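PDB 1UZB: 1-pyrroline-5-carboxylate dehydrogenase from Thermus thermophilus, which probably catalyses the NAD(P)-dependent oxidation of the semialdehyde formed from 1-pyrroline-5-carboxylate to glutamate, the closing step of proline breakdown. Local coordinates for residues L40-E45 with E77-A82; A176-A181 with P251-I256; G201-A206 with P230-F235. One frame throughout, in Å; residues are numbered along the deposited sequence.

Contact 1 of 3, residues L40-E45 with E77-A82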
loop_
_atom_site.group_PDB
_atom_site.type_symbol
_atom_site.label_atom_id
_atom_site.label_comp_id
_atom_site.label_asym_id
_atom_site.label_seq_id
_atom_site.Cartn_x
_atom_site.Cartn_y
_atom_site.Cartn_z
ATOM N N LEU A 40 19.671 -42.100 -16.516
ATOM C CA LEU A 40 18.762 -41.029 -16.902
ATOM C C LEU A 40 17.747 -40.968 -15.759
ATOM O O LEU A 40 17.695 -41.871 -14.929
ATOM C CB LEU A 40 18.011 -41.391 -18.191
ATOM C CG LEU A 40 18.791 -41.880 -19.417
ATOM C CD1 LEU A 40 17.819 -42.254 -20.536
ATOM C CD2 LEU A 40 19.743 -40.794 -19.882
ATOM N N TYR A 41 16.952 -39.907 -15.703
ATOM C CA TYR A 41 15.920 -39.806 -14.679
ATOM C C TYR A 41 14.632 -39.497 -15.429
ATOM O O TYR A 41 14.465 -38.408 -15.982
ATOM C CB TYR A 41 16.225 -38.694 -13.672
ATOM C CG TYR A 41 15.289 -38.683 -12.477
ATOM C CD1 TYR A 41 15.469 -39.571 -11.412
ATOM C CD2 TYR A 41 14.221 -37.786 -12.410
ATOM C CE1 TYR A 41 14.609 -39.559 -10.308
ATOM C CE2 TYR A 41 13.359 -37.770 -11.318
ATOM C CZ TYR A 41 13.557 -38.653 -10.271
ATOM O OH TYR A 41 12.714 -38.619 -9.184
ATOM N N ILE A 42 13.730 -40.473 -15.465
ATOM C CA ILE A 42 12.468 -40.331 -16.174
ATOM C C ILE A 42 11.314 -40.832 -15.323
ATOM O O ILE A 42 11.392 -41.910 -14.740
ATOM C CB ILE A 42 12.479 -41.150 -17.485
ATOM C CG1 ILE A 42 13.648 -40.714 -18.369
ATOM C CG2 ILE A 42 11.155 -40.975 -18.216
ATOM C CD1 ILE A 42 13.864 -41.596 -19.587
ATOM N N GLY A 43 10.244 -40.051 -15.256
ATOM C CA GLY A 43 9.084 -40.460 -14.489
ATOM C C GLY A 43 9.344 -40.855 -13.047
ATOM O O GLY A 43 8.786 -41.840 -12.559
ATOM N N GLY A 44 10.199 -40.100 -12.366
ATOM C CA GLY A 44 10.480 -40.370 -10.968
ATOM C C GLY A 44 11.441 -41.495 -10.641
ATOM O O GLY A 44 11.611 -41.836 -9.471
ATOM N N GLU A 45 12.075 -42.074 -11.655
ATOM C CA GLU A 45 13.017 -43.162 -11.414
ATOM C C GLU A 45 14.249 -43.080 -12.304
ATOM O O GLU A 45 14.201 -42.531 -13.406
ATOM C CB GLU A 45 12.330 -44.514 -11.628
ATOM C CG GLU A 45 11.737 -44.695 -13.016
ATOM C CD GLU A 45 11.143 -46.078 -13.230
ATOM O OE1 GLU A 45 10.530 -46.301 -14.295
ATOM O OE2 GLU A 45 11.293 -46.941 -12.338
ATOM N N GLU A 77 10.859 -39.613 -25.959
ATOM C CA GLU A 77 9.414 -39.769 -26.085
ATOM C C GLU A 77 8.826 -40.220 -24.750
ATOM O O GLU A 77 7.762 -39.758 -24.341
ATOM C CB GLU A 77 9.084 -40.792 -27.175
ATOM C CG GLU A 77 7.604 -40.887 -27.540
ATOM C CD GLU A 77 7.031 -39.572 -28.038
ATOM O OE1 GLU A 77 7.734 -38.855 -28.779
ATOM O OE2 GLU A 77 5.869 -39.261 -27.699
ATOM N N ALA A 78 9.526 -41.125 -24.071
ATOM C CA ALA A 78 9.071 -41.622 -22.777
ATOM C C ALA A 78 9.040 -40.488 -21.758
ATOM O O ALA A 78 8.117 -40.389 -20.953
ATOM C CB ALA A 78 9.990 -42.735 -22.287
ATOM N N ALA A 79 10.059 -39.640 -21.796
ATOM C CA ALA A 79 10.135 -38.513 -20.878
ATOM C C ALA A 79 9.012 -37.523 -21.168
ATOM O O ALA A 79 8.413 -36.970 -20.246
ATOM C CB ALA A 79 11.488 -37.828 -21.004
ATOM N N LEU A 80 8.719 -37.307 -22.446
ATOM C CA LEU A 80 7.661 -36.375 -22.814
ATOM C C LEU A 80 6.309 -36.906 -22.348
ATOM O O LEU A 80 5.470 -36.146 -21.869
ATOM C CB LEU A 80 7.659 -36.141 -24.328
ATOM C CG LEU A 80 6.744 -35.040 -24.876
ATOM C CD1 LEU A 80 6.998 -33.729 -24.146
ATOM C CD2 LEU A 80 6.996 -34.880 -26.370
ATOM N N GLU A 81 6.097 -38.211 -22.483
ATOM C CA GLU A 81 4.843 -38.807 -22.040
ATOM C C GLU A 81 4.703 -38.642 -20.529
ATOM O O GLU A 81 3.633 -38.291 -20.027
ATOM C CB GLU A 81 4.793 -40.294 -22.404
ATOM C CG GLU A 81 4.561 -40.571 -23.880
ATOM C CD GLU A 81 3.178 -40.147 -24.336
ATOM O OE1 GLU A 81 2.187 -40.633 -23.753
ATOM O OE2 GLU A 81 3.081 -39.331 -25.277
ATOM N N ALA A 82 5.789 -38.895 -19.804
ATOM C CA ALA A 82 5.773 -38.767 -18.353
ATOM C C ALA A 82 5.533 -37.321 -17.931
ATOM O O ALA A 82 4.801 -37.059 -16.975
ATOM C CB ALA A 82 7.087 -39.269 -17.765
#
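Ile-42 meets the helix segment 77-82 through a single methyl, CG2, which reaches across to the backbone of Ala-79. The nearest pair is Ile-42 CG2 and Ala-79 CA at 3.8 Å, so the methyl rests on the helix backbone as well as on the small side chain; Ala-79 CB is 4.2 Å from that same Ile-42 CG2. The torsion explains which branch does the touching: with chi1 at -57°, CG1 lies beside the backbone N while CG2 stands anti to that N and is the branch presented to the helix. One turn further on, Ala-82 CB lies 4.4 Å from Ile-42 CG2, and the two alanines together make a shallow, methyl-lined seat for the isoleucine branch. Ala-82 also meets the chain just after Ile-42, its CB lying 4.0 Å from Gly-43 CA, an ordinary van der Waals contact of the methyl with the turn. A beta carbon built on Gly-43 would merely touch Ala-82 CB at 3.7 Å; it is the positive phi of 53° that favours glycine. Gly-43 is the first inner residue of a type I' turn running from Ile-42 to Glu-45, closed by Ile-42 N donating to Glu-45 O at 2.9 Å and by Glu-45 N donating back to Ile-42 O. The contact is therefore apolar packing of a tight two-residue hairpin against a helix, with small residues on the helical side permitting the close fit. The axes of strand 40-42 and helix 77-82 come within 9.1 Å at 35°. The turn joins strand 36-42 to strand 45-47, and Tyr-41 makes a backbone hydrogen bond to Phe-235. The same helix 73-90 also packs Ala-79 and Leu-80 on Ile-205 of strand 203-207.

Contact 2 of 3, residues A176-A181 with P251-I256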
loop_
_atom_site.group_PDB
_atom_site.type_symbol
_atom_site.label_atom_id
_atom_site.label_comp_id
_atom_site.label_asym_id
_atom_site.label_seq_id
_atom_site.Cartn_x
_atom_site.Cartn_y
_atom_site.Cartn_z
ATOM N N ALA A 176 4.308 -29.148 -20.824
ATOM C CA ALA A 176 5.614 -29.794 -20.762
ATOM C C ALA A 176 6.539 -29.160 -21.791
ATOM O O ALA A 176 6.163 -28.989 -22.953
ATOM C CB ALA A 176 5.478 -31.292 -21.035
ATOM N N GLY A 177 7.746 -28.813 -21.356
ATOM C CA GLY A 177 8.710 -28.199 -22.252
ATOM C C GLY A 177 10.096 -28.796 -22.112
ATOM O O GLY A 177 10.335 -29.663 -21.269
ATOM N N VAL A 178 11.016 -28.334 -22.950
ATOM C CA VAL A 178 12.378 -28.834 -22.907
ATOM C C VAL A 178 13.371 -27.736 -22.539
ATOM O O VAL A 178 13.238 -26.579 -22.965
ATOM C CB VAL A 178 12.787 -29.473 -24.266
ATOM C CG1 VAL A 178 12.650 -28.456 -25.390
ATOM C CG2 VAL A 178 14.218 -30.002 -24.191
ATOM N N VAL A 179 14.346 -28.112 -21.719
ATOM C CA VAL A 179 15.403 -27.215 -21.282
ATOM C C VAL A 179 16.717 -27.730 -21.863
ATOM O O VAL A 179 17.053 -28.906 -21.713
ATOM C CB VAL A 179 15.500 -27.184 -19.736
ATOM C CG1 VAL A 179 16.822 -26.562 -19.296
ATOM C CG2 VAL A 179 14.333 -26.392 -19.167
ATOM N N ILE A 180 17.445 -26.848 -22.537
ATOM C CA ILE A 180 18.730 -27.189 -23.138
ATOM C C ILE A 180 19.730 -26.276 -22.436
ATOM O O ILE A 180 19.811 -25.079 -22.722
ATOM C CB ILE A 180 18.698 -26.935 -24.661
ATOM C CG1 ILE A 180 17.637 -27.844 -25.292
ATOM C CG2 ILE A 180 20.068 -27.205 -25.278
ATOM C CD1 ILE A 180 17.406 -27.614 -26.762
ATOM N N ALA A 181 20.476 -26.860 -21.502
ATOM C CA ALA A 181 21.430 -26.128 -20.674
ATOM C C ALA A 181 22.868 -26.052 -21.178
ATOM O O ALA A 181 23.309 -26.868 -21.984
ATOM C CB ALA A 181 21.416 -26.710 -19.261
ATOM N N PRO A 251 5.840 -32.004 -32.090
ATOM C CA PRO A 251 4.559 -31.294 -32.054
ATOM C C PRO A 251 3.983 -31.173 -30.645
ATOM O O PRO A 251 3.146 -30.309 -30.388
ATOM C CB PRO A 251 3.671 -32.134 -32.972
ATOM C CG PRO A 251 4.234 -33.518 -32.814
ATOM C CD PRO A 251 5.723 -33.267 -32.843
ATOM N N ARG A 252 4.445 -32.025 -29.732
ATOM C CA ARG A 252 3.939 -32.008 -28.362
ATOM C C ARG A 252 4.820 -31.304 -27.328
ATOM O O ARG A 252 4.596 -31.434 -26.123
ATOM C CB ARG A 252 3.636 -33.436 -27.901
ATOM C CG ARG A 252 2.553 -34.125 -28.717
ATOM C CD ARG A 252 1.230 -33.377 -28.630
ATOM N NE ARG A 252 0.727 -33.312 -27.261
ATOM C CZ ARG A 252 -0.416 -32.731 -26.910
ATOM N NH1 ARG A 252 -1.182 -32.161 -27.829
ATOM N NH2 ARG A 252 -0.791 -32.718 -25.637
ATOM N N ILE A 253 5.832 -30.579 -27.789
ATOM C CA ILE A 253 6.678 -29.813 -26.878
ATOM C C ILE A 253 6.063 -28.412 -26.866
ATOM O O ILE A 253 5.891 -27.786 -27.915
ATOM C CB ILE A 253 8.152 -29.791 -27.355
ATOM C CG1 ILE A 253 8.885 -31.002 -26.774
ATOM C CG2 ILE A 253 8.842 -28.498 -26.935
ATOM C CD1 ILE A 253 9.092 -30.942 -25.260
ATOM N N ARG A 254 5.713 -27.930 -25.676
ATOM C CA ARG A 254 5.059 -26.629 -25.539
ATOM C C ARG A 254 5.980 -25.417 -25.549
ATOM O O ARG A 254 5.621 -24.359 -26.068
ATOM C CB ARG A 254 4.212 -26.610 -24.260
ATOM C CG ARG A 254 3.338 -25.369 -24.103
ATOM C CD ARG A 254 2.245 -25.345 -25.154
ATOM N NE ARG A 254 1.469 -24.107 -25.199
ATOM C CZ ARG A 254 1.874 -22.988 -25.789
ATOM N NH1 ARG A 254 1.087 -21.920 -25.792
ATOM N NH2 ARG A 254 3.065 -22.927 -26.375
ATOM N N PHE A 255 7.158 -25.561 -24.956
ATOM C CA PHE A 255 8.110 -24.464 -24.913
ATOM C C PHE A 255 9.526 -24.986 -24.884
ATOM O O PHE A 255 9.766 -26.149 -24.556
ATOM C CB PHE A 255 7.870 -23.569 -23.685
ATOM C CG PHE A 255 8.019 -24.278 -22.361
ATOM C CD1 PHE A 255 6.921 -24.866 -21.746
ATOM C CD2 PHE A 255 9.261 -24.360 -21.728
ATOM C CE1 PHE A 255 7.050 -25.524 -20.523
ATOM C CE2 PHE A 255 9.399 -25.017 -20.504
ATOM C CZ PHE A 255 8.291 -25.599 -19.900
ATOM N N ILE A 256 10.461 -24.108 -25.219
ATOM C CA ILE A 256 11.872 -24.452 -25.242
ATOM C C ILE A 256 12.627 -23.358 -24.506
ATOM O O ILE A 256 12.457 -22.179 -24.804
ATOM C CB ILE A 256 12.398 -24.518 -26.690
ATOM C CG1 ILE A 256 11.599 -25.548 -27.488
ATOM C CG2 ILE A 256 13.875 -24.876 -26.702
ATOM C CD1 ILE A 256 11.544 -25.248 -28.975
#
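The ring of Phe-255 lies flat against the backbone of Gly-177, whose CA sits over the centre of one face. This is a CH-pi contact: Gly-177 CA is 3.5 Å from the ring centroid and only 10° off the ring normal. Chi1 of 61° puts Phe-255 CG between its own backbone N and carbonyl carbon, turning the ring back over the neighbouring strand. With the ring in this position any side chain beneath it would collide, since a beta carbon built on Gly-177 would fall 2.3 Å from Phe-255 CE2. Beside this CH-pi contact the backbones pair in parallel fashion. Arg-254 N donates to Ala-176 O at 3.0 Å, and Val-178 N donates to Phe-255 O, also at 3.0 Å. The two bonds use the residues before and after Gly-177, so the strands are paired where the ring lies over the glycine. On the sheet face away from the phenylalanine, Val-178 and Ile-256 point the same way side by side, with Val-178 CG1 and Ile-256 CG1 3.7 Å apart. Ile-253 adds to this apolar patch, its CD1 lying 4.1 Å from Val-178 CB. Arg-254 NH2 hydrogen-bonds Phe-282 O, and the guanidinium makes a cation-pi contact with Trp-281. Within the fold, strand 165-180 lies between strands 255-259 and 203-207; Gly-177 and Val-179 make backbone hydrogen bonds to strand 203-207. Helix 242-248 packs Leu-247 and Val-248 on the Val-178 and Ile-256 face, whereas Pro-197 of helix 188-199 touches Phe-255.

Contact 3 of 3, residues G201-A206 with P230-F235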
loop_
_atom_site.group_PDB
_atom_site.type_symbol
_atom_site.label_atom_id
_atom_site.label_comp_id
_atom_site.label_asym_id
_atom_site.label_seq_id
_atom_site.Cartn_x
_atom_site.Cartn_y
_atom_site.Cartn_z
ATOM N N GLY A 201 4.084 -24.437 -12.269
ATOM C CA GLY A 201 3.206 -25.481 -12.769
ATOM C C GLY A 201 3.532 -26.213 -14.052
ATOM O O GLY A 201 2.763 -27.075 -14.468
ATOM N N ASN A 202 4.643 -25.878 -14.697
ATOM C CA ASN A 202 5.023 -26.570 -15.924
ATOM C C ASN A 202 5.841 -27.800 -15.551
ATOM O O ASN A 202 6.240 -27.968 -14.393
ATOM C CB ASN A 202 5.885 -25.661 -16.803
ATOM C CG ASN A 202 5.150 -24.426 -17.269
ATOM O OD1 ASN A 202 4.342 -24.481 -18.194
ATOM N ND2 ASN A 202 5.425 -23.298 -16.623
ATOM N N THR A 203 6.077 -28.670 -16.528
ATOM C CA THR A 203 6.910 -29.845 -16.309
ATOM C C THR A 203 8.037 -29.731 -17.331
ATOM O O THR A 203 7.867 -29.122 -18.395
ATOM C CB THR A 203 6.129 -31.163 -16.451
ATOM O OG1 THR A 203 5.554 -31.253 -17.757
ATOM C CG2 THR A 203 5.034 -31.231 -15.392
ATOM N N VAL A 204 9.189 -30.306 -17.005
ATOM C CA VAL A 204 10.362 -30.165 -17.850
ATOM C C VAL A 204 11.176 -31.415 -18.157
ATOM O O VAL A 204 11.290 -32.328 -17.333
ATOM C CB VAL A 204 11.321 -29.121 -17.194
ATOM C CG1 VAL A 204 12.684 -29.120 -17.871
ATOM C CG2 VAL A 204 10.694 -27.742 -17.251
ATOM N N ILE A 205 11.724 -31.440 -19.368
ATOM C CA ILE A 205 12.630 -32.494 -19.805
ATOM C C ILE A 205 13.923 -31.694 -19.982
ATOM O O ILE A 205 13.986 -30.781 -20.804
ATOM C CB ILE A 205 12.223 -33.110 -21.155
ATOM C CG1 ILE A 205 10.847 -33.769 -21.033
ATOM C CG2 ILE A 205 13.258 -34.144 -21.579
ATOM C CD1 ILE A 205 10.338 -34.360 -22.334
ATOM N N ALA A 206 14.942 -32.018 -19.194
ATOM C CA ALA A 206 16.199 -31.284 -19.256
ATOM C C ALA A 206 17.343 -32.036 -19.905
ATOM O O ALA A 206 17.619 -33.190 -19.561
ATOM C CB ALA A 206 16.608 -30.846 -17.851
ATOM N N PRO A 230 6.644 -37.756 -9.822
ATOM C CA PRO A 230 7.154 -38.393 -11.037
ATOM C C PRO A 230 6.748 -37.646 -12.304
ATOM O O PRO A 230 5.585 -37.269 -12.467
ATOM C CB PRO A 230 6.540 -39.788 -10.973
ATOM C CG PRO A 230 6.456 -40.045 -9.498
ATOM C CD PRO A 230 5.930 -38.730 -8.978
ATOM N N GLY A 231 7.718 -37.432 -13.186
ATOM C CA GLY A 231 7.450 -36.751 -14.440
ATOM C C GLY A 231 7.583 -35.236 -14.443
ATOM O O GLY A 231 7.686 -34.641 -15.514
ATOM N N VAL A 232 7.582 -34.605 -13.272
ATOM C CA VAL A 232 7.687 -33.149 -13.217
ATOM C C VAL A 232 9.029 -32.656 -13.765
ATOM O O VAL A 232 9.074 -31.664 -14.492
ATOM C CB VAL A 232 7.435 -32.643 -11.779
ATOM C CG1 VAL A 232 7.660 -31.143 -11.695
ATOM C CG2 VAL A 232 6.000 -32.967 -11.380
ATOM N N VAL A 233 10.114 -33.346 -13.420
ATOM C CA VAL A 233 11.442 -33.017 -13.940
ATOM C C VAL A 233 12.085 -34.310 -14.436
ATOM O O VAL A 233 12.034 -35.348 -13.757
ATOM C CB VAL A 233 12.367 -32.347 -12.886
ATOM C CG1 VAL A 233 11.873 -30.930 -12.586
ATOM C CG2 VAL A 233 12.436 -33.186 -11.622
ATOM N N ASN A 234 12.685 -34.241 -15.621
ATOM C CA ASN A 234 13.309 -35.401 -16.245
ATOM C C ASN A 234 14.697 -35.028 -16.757
ATOM O O ASN A 234 14.908 -33.931 -17.284
ATOM C CB ASN A 234 12.405 -35.903 -17.373
ATOM C CG ASN A 234 10.980 -36.163 -16.893
ATOM O OD1 ASN A 234 10.667 -37.233 -16.364
ATOM N ND2 ASN A 234 10.118 -35.166 -17.051
ATOM N N PHE A 235 15.631 -35.959 -16.594
ATOM C CA PHE A 235 17.039 -35.789 -16.946
ATOM C C PHE A 235 17.432 -36.654 -18.142
ATOM O O PHE A 235 17.435 -37.884 -18.043
ATOM C CB PHE A 235 17.859 -36.166 -15.707
ATOM C CG PHE A 235 19.347 -36.060 -15.878
ATOM C CD1 PHE A 235 20.150 -37.180 -15.688
ATOM C CD2 PHE A 235 19.955 -34.841 -16.154
ATOM C CE1 PHE A 235 21.532 -37.090 -15.763
ATOM C CE2 PHE A 235 21.342 -34.740 -16.231
ATOM C CZ PHE A 235 22.131 -35.869 -16.034
#
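Strand 203-207, helix 213-226 and strand 233-235 form a beta-alpha-beta unit, and segments 201-206 and 230-235 meet where its two strands run side by side, their axes 4.7 Å apart and almost parallel. Three backbone bonds set the register. Val-204 N donates to Val-232 O at 2.9 Å; Asn-234 N donates to Val-204 O, also at 2.9 Å but bent to 133° at the hydrogen; and Ala-206 N reaches Asn-234 O at 2.7 Å. The side chain of Asn-234 reinforces this ladder. Its CG lies beside the backbone N (chi1 -54°), which folds the amide back so that ND2 donates to Val-204 O at 3.1 Å, arriving 43° out of the carbonyl plane. That oxygen is consequently gripped twice by one residue. The same ND2 also donates to Gly-231 O at 2.9 Å, tying the strand to the loop before it, and OD1 accepts from Gly-43 N in the hairpin following strand 36-42. A leucine in place of Asn-234 would probably leave the Gly-231 carbonyl and the Gly-43 N-H without these mates, freeing the loop and the hairpin to shift. Thr-203 adds a small apolar touch, CG2 lying 3.9 Å from Val-232 CA, while its OG1 bonds to Ala-83 O. Helices cover both faces: Val-233 packs on helices 188-199 and 213-226, and Ile-205 on helix 73-90. Parallel strands joined through a helix and sandwiched between helices are characteristic of the Rossmann-like cofactor-binding domain of aldehyde dehydrogenases, consistent with this chain's family.

Contacts 1 and 3 have centres about 8 Å apart, contacts 2 and 3 about 10 Å, and contacts 1 and 2 about 14 Å, so contact 3 lies close to both of the others. Contact 1 closes first along the chain; contact 3 is nested in the loop closed by contact 2. Contacts 2 and 3 belong to one sheet, in which strands 165-180 and 203-207 are neighbours, joined by bonds such as Val-179 N to Ile-205 O. Helix 73-90, part of contact 1, also touches contacts 2 and 3, Leu-80 packing on Ile-253 of contact 2. Contacts 2 and 3 are thus buried in the sheet, while contact 1 lies at the surface beside them.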